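Aminoglycoside acetyltransferase meta-AAC0020 (PDB 5F47) probably transfers an acetyl group from acetyl-coenzyme A to an amine of aminoglycoside antibiotics, as GNAT-fold resistance enzymes do. Local coordinates at residues P22-I25 with Q26-L30; D132-L135 with D136-S140. All blocks are in the same frame, centred on the assembly; numbering follows the deposited sequence.

Interaction 1. Residues P22-I25 with Q26-L30; sequences PKFI and QLIRL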
# COMPACT_ATOMS: atom_id res chain seq x y z
N PRO B 22 -11.13 -14.30 16.26
CA PRO B 22 -10.61 -15.68 16.16
C PRO B 22 -10.30 -16.12 14.73
O PRO B 22 -9.27 -16.77 14.52
CB PRO B 22 -11.75 -16.52 16.75
CG PRO B 22 -12.40 -15.61 17.71
CD PRO B 22 -12.40 -14.28 17.02
N LYS B 23 -11.16 -15.79 13.77
CA LYS B 23 -10.89 -16.15 12.38
C LYS B 23 -9.71 -15.36 11.84
O LYS B 23 -8.95 -15.87 11.02
CB LYS B 23 -12.13 -15.93 11.51
CG LYS B 23 -13.20 -17.00 11.73
CD LYS B 23 -14.47 -16.67 10.96
CE LYS B 23 -15.56 -17.71 11.23
NZ LYS B 23 -16.87 -17.27 10.67
N PHE B 24 -9.55 -14.11 12.29
CA PHE B 24 -8.42 -13.29 11.87
C PHE B 24 -7.11 -13.94 12.33
O PHE B 24 -6.16 -14.06 11.54
CB PHE B 24 -8.58 -11.88 12.44
CG PHE B 24 -7.60 -10.84 11.90
CD1 PHE B 24 -6.98 -10.97 10.67
CD2 PHE B 24 -7.33 -9.71 12.67
CE1 PHE B 24 -6.09 -9.98 10.21
CE2 PHE B 24 -6.48 -8.73 12.23
CZ PHE B 24 -5.84 -8.86 11.00
N ILE B 25 -7.09 -14.40 13.57
CA ILE B 25 -5.91 -15.08 14.11
C ILE B 25 -5.64 -16.38 13.36
O ILE B 25 -4.49 -16.68 13.03
CB ILE B 25 -6.07 -15.33 15.62
CG1 ILE B 25 -5.99 -13.99 16.35
CG2 ILE B 25 -4.98 -16.28 16.16
CD1 ILE B 25 -6.28 -14.07 17.83
N GLN B 26 -6.70 -17.13 13.05
CA GLN B 26 -6.52 -18.33 12.22
C GLN B 26 -5.89 -17.99 10.87
O GLN B 26 -5.00 -18.71 10.40
CB GLN B 26 -7.86 -19.04 11.98
CG GLN B 26 -8.40 -19.84 13.13
CD GLN B 26 -9.73 -20.48 12.77
OE1 GLN B 26 -9.81 -21.31 11.86
NE2 GLN B 26 -10.79 -20.07 13.46
N LEU B 27 -6.35 -16.91 10.25
CA LEU B 27 -5.77 -16.50 8.97
C LEU B 27 -4.30 -16.12 9.12
O LEU B 27 -3.48 -16.49 8.29
CB LEU B 27 -6.55 -15.33 8.36
CG LEU B 27 -6.01 -14.90 6.99
CD1 LEU B 27 -6.08 -16.04 5.97
CD2 LEU B 27 -6.75 -13.67 6.48
N ILE B 28 -3.98 -15.40 10.19
CA ILE B 28 -2.60 -14.98 10.42
C ILE B 28 -1.72 -16.22 10.60
O ILE B 28 -0.61 -16.27 10.06
CB ILE B 28 -2.50 -14.04 11.63
CG1 ILE B 28 -3.21 -12.71 11.31
CG2 ILE B 28 -1.03 -13.78 11.99
CD1 ILE B 28 -3.53 -11.88 12.54
N ARG B 29 -2.21 -17.23 11.32
CA ARG B 29 -1.45 -18.48 11.44
C ARG B 29 -1.31 -19.19 10.10
O ARG B 29 -0.30 -19.83 9.84
CB ARG B 29 -2.11 -19.43 12.44
CG ARG B 29 -2.05 -18.93 13.89
CD ARG B 29 -0.63 -18.62 14.33
NE ARG B 29 -0.56 -18.33 15.76
CZ ARG B 29 0.55 -17.97 16.39
NH1 ARG B 29 1.70 -17.84 15.73
NH2 ARG B 29 0.51 -17.72 17.70
N LEU B 30 -2.33 -19.09 9.24
CA LEU B 30 -2.23 -19.68 7.91
C LEU B 30 -1.13 -18.98 7.12
O LEU B 30 -0.33 -19.63 6.44
CB LEU B 30 -3.57 -19.60 7.19
CG LEU B 30 -3.73 -20.39 5.89
CD1 LEU B 30 -5.18 -20.82 5.71
CD2 LEU B 30 -3.28 -19.53 4.73
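The peptide N-H groups of Q26, L27, I28 and R29 each reach back four residues to the carbonyls of P22, K23, F24 and I25, four consecutive alpha-helical bonds, with the I28 N to F24 O bond 2.9 Å long. On the buried side the contact is made by F24 and I28. The F24 ring, swung anti to its own nitrogen (chi1 -170°), lies under the tip of the isoleucine one turn on: I28 CD1 sits 3.9 Å from the centroid of the F24 ring and 10° off its normal, a CH-pi contact over one face. The rest of that branch stays low against the backbone, with I28 CG1 3.3 Å from F24 O. Q26 runs back beside the first turn, its CG 3.5 Å from P22 O, while its OE1 makes a weak hydrogen bond to the backbone N of I68. R29 CG lies 3.4 Å from I25 O, and the guanidinium of R29 forms a salt bridge through NH1 with E32. Within helix 21-34 this apolar face packs against its neighbours: F24 packs on L51 and L52 of helix 45-53 and on V59 of strand 57-64, L27 shares V59, and I28 meets L48 of helix 45-53 and Y80 of the second subunit.

Interaction 2. Residues D132-L135 with D136-S140; sequences DYAL and DFYRS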
# COMPACT_ATOMS: atom_id res chain seq x y z
N ASP B 132 6.82 -17.94 -8.57
CA ASP B 132 6.19 -18.45 -9.78
C ASP B 132 4.75 -18.88 -9.53
O ASP B 132 3.87 -18.63 -10.36
CB ASP B 132 7.01 -19.62 -10.33
CG ASP B 132 8.43 -19.22 -10.65
OD1 ASP B 132 8.63 -18.17 -11.29
OD2 ASP B 132 9.36 -19.95 -10.24
N TYR B 133 4.50 -19.51 -8.39
CA TYR B 133 3.15 -19.97 -8.08
C TYR B 133 2.18 -18.80 -8.01
O TYR B 133 1.09 -18.86 -8.58
CB TYR B 133 3.12 -20.75 -6.75
CG TYR B 133 1.70 -21.07 -6.29
CD1 TYR B 133 1.04 -22.21 -6.73
CD2 TYR B 133 1.02 -20.21 -5.43
CE1 TYR B 133 -0.25 -22.50 -6.32
CE2 TYR B 133 -0.27 -20.49 -5.02
CZ TYR B 133 -0.90 -21.63 -5.46
OH TYR B 133 -2.18 -21.89 -5.04
N ALA B 134 2.57 -17.74 -7.32
CA ALA B 134 1.69 -16.60 -7.14
C ALA B 134 1.45 -15.88 -8.46
O ALA B 134 0.33 -15.42 -8.74
CB ALA B 134 2.26 -15.64 -6.11
N LEU B 135 2.49 -15.78 -9.28
CA LEU B 135 2.36 -15.10 -10.56
C LEU B 135 1.38 -15.84 -11.47
O LEU B 135 0.52 -15.21 -12.10
CB LEU B 135 3.71 -14.98 -11.26
CG LEU B 135 4.73 -14.08 -10.55
CD1 LEU B 135 6.07 -14.15 -11.26
CD2 LEU B 135 4.23 -12.66 -10.53
N ASP B 136 1.49 -17.16 -11.53
CA ASP B 136 0.57 -17.90 -12.38
C ASP B 136 -0.84 -17.74 -11.84
O ASP B 136 -1.79 -17.65 -12.62
CB ASP B 136 0.96 -19.37 -12.48
CG ASP B 136 0.60 -19.97 -13.83
OD1 ASP B 136 0.95 -19.36 -14.87
OD2 ASP B 136 -0.05 -21.03 -13.85
N PHE B 137 -0.99 -17.67 -10.52
CA PHE B 137 -2.30 -17.47 -9.93
C PHE B 137 -2.91 -16.13 -10.33
O PHE B 137 -4.05 -16.08 -10.83
CB PHE B 137 -2.26 -17.55 -8.39
CG PHE B 137 -3.54 -17.08 -7.76
CD1 PHE B 137 -4.68 -17.90 -7.80
CD2 PHE B 137 -3.65 -15.80 -7.25
CE1 PHE B 137 -5.88 -17.45 -7.28
CE2 PHE B 137 -4.85 -15.35 -6.75
CZ PHE B 137 -5.96 -16.17 -6.75
N TYR B 138 -2.18 -15.03 -10.12
CA TYR B 138 -2.79 -13.73 -10.40
C TYR B 138 -3.09 -13.58 -11.89
O TYR B 138 -4.09 -12.97 -12.27
CB TYR B 138 -1.91 -12.58 -9.90
CG TYR B 138 -1.96 -12.46 -8.39
CD1 TYR B 138 -3.14 -12.13 -7.74
CD2 TYR B 138 -0.83 -12.69 -7.62
CE1 TYR B 138 -3.20 -12.04 -6.36
CE2 TYR B 138 -0.89 -12.60 -6.23
CZ TYR B 138 -2.08 -12.28 -5.62
OH TYR B 138 -2.16 -12.18 -4.24
N ARG B 139 -2.26 -14.18 -12.74
CA ARG B 139 -2.49 -14.08 -14.18
C ARG B 139 -3.71 -14.86 -14.61
O ARG B 139 -4.15 -14.70 -15.75
CB ARG B 139 -1.24 -14.54 -14.92
CG ARG B 139 -0.13 -13.52 -14.79
CD ARG B 139 1.24 -14.09 -15.15
NE ARG B 139 2.25 -13.03 -15.10
CZ ARG B 139 3.56 -13.23 -14.99
NH1 ARG B 139 4.05 -14.46 -14.88
NH2 ARG B 139 4.39 -12.19 -14.96
N SER B 140 -4.28 -15.66 -13.71
CA SER B 140 -5.48 -16.44 -14.01
C SER B 140 -6.76 -15.78 -13.49
O SER B 140 -7.85 -16.37 -13.56
CB SER B 140 -5.36 -17.85 -13.41
OG SER B 140 -5.62 -17.84 -12.01
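With CG anti to the carbonyl carbon (chi1 -72°) and the chain extended from there to NE, R139 runs back alongside L135, which has a similar first torsion (chi1 -66°), and the two side chains point the same way. The aliphatic part of R139 passes close to a backbone oxygen, CG lying 3.2 Å from L135 O, and one face of the guanidinium comes to rest on L135 CB, 3.7 Å from R139 NH1. Its NH2 side is held by a salt bridge to E146, which helps to fix the flat group. On the neighbouring side of the helix, Y138 CD2 lies 3.2 Å from A134 O, the oxygen that also accepts the Y138 N-H at 2.9 Å; A134 CB is a looser neighbour, 4.4 Å from Y138 CE2. F137 CD2 stands 3.7 Å above the centre of the Y138 ring, while Y138 CE1 lies in plane at the edge of the F137 ring. Further on, F137 O accepts the backbone N-H of S140, N to O 2.9 Å. This is the short helix that follows strand 122-128 in the GNAT fold, here packed on that strand and against V150, F152 and Y154 of the second subunit.

Overall arrangement
Interactions 1 and 2 come in series along the chain, the first in helix 21-34 near the start and the second in helix 132-138 near the end. Their centres are 23 Å apart and their nearest atoms about 10 Å, so they do not touch. What joins them is the mixed sheet: helix 21-34 packs on strand 57-64, next to the outermost strand 11-15, whereas helix 132-138 packs on the opposite outermost strand, 122-128, and on its neighbour 86-94. Both lie in the one GNAT family region, and both also touch the second subunit, so helices packed towards either end of the sheet contribute to the dimer as well as to the fold.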